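Local coordinates for putative enoyl-CoA hydratase (Streptomyces coelicolor A3, PDB 3G64), which probably acts on acyl-CoA thioesters as a member of the enoyl-CoA hydratase/isomerase (crotonase-like) family, its exact substrate and reaction being unassigned, at residues L96-N99 against R100-G103. Residues are numbered along the deposited sequence; the frame is centred on the assembly and turned at random.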
ATOM      1  N   LEU A  96      27.811   7.269   9.889  1.00 24.11           N
ATOM      2  CA  LEU A  96      26.997   6.074   9.767  1.00 20.10           C
ATOM      3  C   LEU A  96      26.288   5.770  11.088  1.00 23.70           C
ATOM      4  O   LEU A  96      25.101   5.396  11.088  1.00 24.05           O
ATOM      5  CB  LEU A  96      27.839   4.858   9.310  1.00 24.60           C
ATOM      6  CG  LEU A  96      27.069   3.541   9.103  1.00 23.34           C
ATOM      7  CD1 LEU A  96      26.162   3.615   7.858  1.00 23.76           C
ATOM      8  CD2 LEU A  96      28.070   2.364   8.955  1.00 32.09           C
ATOM      9  N   ASP A  97      27.010   5.906  12.200  1.00 22.10           N
ATOM     10  CA  ASP A  97      26.420   5.626  13.517  1.00 23.65           C
ATOM     11  C   ASP A  97      25.207   6.545  13.777  1.00 21.86           C
ATOM     12  O   ASP A  97      24.205   6.122  14.367  1.00 23.05           O
ATOM     13  CB  ASP A  97      27.450   5.902  14.638  1.00 25.14           C
ATOM     14  CG  ASP A  97      28.499   4.790  14.788  1.00 40.42           C
ATOM     15  OD1 ASP A  97      28.263   3.669  14.312  1.00 38.63           O
ATOM     16  OD2 ASP A  97      29.563   5.048  15.402  1.00 51.78           O
ATOM     17  N   PHE A  98      25.316   7.819  13.396  1.00 19.24           N
ATOM     18  CA  PHE A  98      24.208   8.766  13.659  1.00 15.32           C
ATOM     19  C   PHE A  98      22.974   8.332  12.836  1.00 20.46           C
ATOM     20  O   PHE A  98      21.865   8.207  13.346  1.00 19.50           O
ATOM     21  CB  PHE A  98      24.589  10.235  13.341  1.00 20.77           C
ATOM     22  CG  PHE A  98      23.392  11.135  13.275  1.00 23.32           C
ATOM     23  CD1 PHE A  98      22.679  11.436  14.442  1.00 22.31           C
ATOM     24  CD2 PHE A  98      22.902  11.586  12.060  1.00 24.98           C
ATOM     25  CE1 PHE A  98      21.496  12.211  14.403  1.00 25.31           C
ATOM     26  CE2 PHE A  98      21.710  12.395  12.010  1.00 25.24           C
ATOM     27  CZ  PHE A  98      21.012  12.686  13.186  1.00 20.13           C
ATOM     28  N   ASN A  99      23.168   8.079  11.550  1.00 21.10           N
ATOM     29  CA  ASN A  99      22.035   7.701  10.729  1.00 20.24           C
ATOM     30  C   ASN A  99      21.455   6.347  11.058  1.00 22.98           C
ATOM     31  O   ASN A  99      20.248   6.119  10.889  1.00 24.70           O
ATOM     32  CB  ASN A  99      22.356   7.850   9.255  1.00 21.31           C
ATOM     33  CG  ASN A  99      22.577   9.306   8.883  1.00 25.13           C
ATOM     34  OD1 ASN A  99      21.614  10.094   8.840  1.00 26.61           O
ATOM     35  ND2 ASN A  99      23.831   9.684   8.658  1.00 20.44           N
ATOM     36  N   ARG A 100      22.294   5.458  11.563  1.00 18.77           N
ATOM     37  CA  ARG A 100      21.774   4.177  12.018  1.00 23.31           C
ATOM     38  C   ARG A 100      20.949   4.380  13.283  1.00 22.01           C
ATOM     39  O   ARG A 100      19.942   3.717  13.483  1.00 27.12           O
ATOM     40  CB  ARG A 100      22.909   3.186  12.296  1.00 23.35           C
ATOM     41  CG  ARG A 100      22.406   1.845  12.830  1.00 34.01           C
ATOM     42  CD  ARG A 100      23.531   0.809  12.862  1.00 42.10           C
ATOM     43  NE  ARG A 100      23.779   0.181  11.559  1.00 44.98           N
ATOM     44  CZ  ARG A 100      24.977   0.110  10.982  1.00 44.20           C
ATOM     45  NH1 ARG A 100      26.018   0.651  11.610  1.00 41.84           N
ATOM     46  NH2 ARG A 100      25.143  -0.511   9.793  1.00 33.48           N
HETATM   47  N   MSE A 101      21.405   5.268  14.155  1.00 21.97           N
HETATM   48  CA  MSE A 101      20.701   5.487  15.406  1.00 23.75           C
HETATM   49  C   MSE A 101      19.296   6.050  15.135  1.00 23.58           C
HETATM   50  O   MSE A 101      18.331   5.656  15.781  1.00 20.68           O
HETATM   51  CB  MSE A 101      21.472   6.450  16.310  1.00 19.90           C
HETATM   52  CG  MSE A 101      20.579   7.029  17.427  1.00 20.66           C
HETATM   53 SE   MSE A 101      21.551   8.095  18.765  0.89 33.56          SE
HETATM   54  CE  MSE A 101      21.916   9.710  17.680  1.00 25.91           C
ATOM     55  N   THR A 102      19.166   6.975  14.186  1.00 20.39           N
ATOM     56  CA  THR A 102      17.831   7.546  13.965  1.00 20.28           C
ATOM     57  C   THR A 102      16.880   6.507  13.373  1.00 24.47           C
ATOM     58  O   THR A 102      15.726   6.377  13.811  1.00 24.72           O
ATOM     59  CB  THR A 102      17.885   8.752  13.017  1.00 21.69           C
ATOM     60  OG1 THR A 102      18.489   8.346  11.779  1.00 20.75           O
ATOM     61  CG2 THR A 102      18.677   9.874  13.636  1.00 24.11           C
ATOM     62  N   GLY A 103      17.371   5.742  12.397  1.00 24.36           N
ATOM     63  CA  GLY A 103      16.604   4.632  11.845  1.00 18.43           C
ATOM     64  C   GLY A 103      16.197   3.625  12.904  1.00 23.55           C
ATOM     65  O   GLY A 103      15.079   3.091  12.873  1.00 24.62           O
TER
HETATM   66  O   HOH W   1      26.211   1.829  14.394  1.00 44.98           O
HETATM   67  O   HOH W   2      18.865   9.814   9.591  1.00 32.05           O
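Two successive turns of the helix 92-111 meet here, in a crotonase-like subunit, and F98 lies against M101 and T102 one turn further on. Four i to i+4 backbone hydrogen bonds tie the turns together, from R100 N to L96 O (2.8 Å) through to G103 N on N99 O. CG of F98 stands anti to the backbone N (chi1 166°) and beside its own carbonyl carbon, which carries the ring forward along the helix. There CG2 of T102 makes an off-centre CH-pi contact, 4.1 Å from the ring centroid, while the selenomethionine methyl CE of M101 lies 3.7 Å from F98 CD1. The F98 ring also meets that of F43 at a steep angle and packs on M254 of the second subunit. Replacing F98 with an alanine would take the ring away from both methyls and probably open a gap toward F43 and the neighbouring subunit. On a more polar side, T102 OG1 sits 3.0 Å from N99 O, and a water joins it to N99 OD1; N99 ND2 is held by L95 O. R100, bent at chi3 (-81°), brings NH1 to 3.8 Å from CD2 of L96. D97 OD1 and R100 NH1 are 4.6 Å apart and not in contact. A water in the guanidinium plane, at its edge, accepts from NH1 at 3.0 Å and donates to OD1, linking the two. NH2 is salt-bridged to E244 of the second subunit. One side of the helix thus packs F98 on the second subunit, while another brings it the R100 charge, which the nearby D97 carboxylate probably also balances.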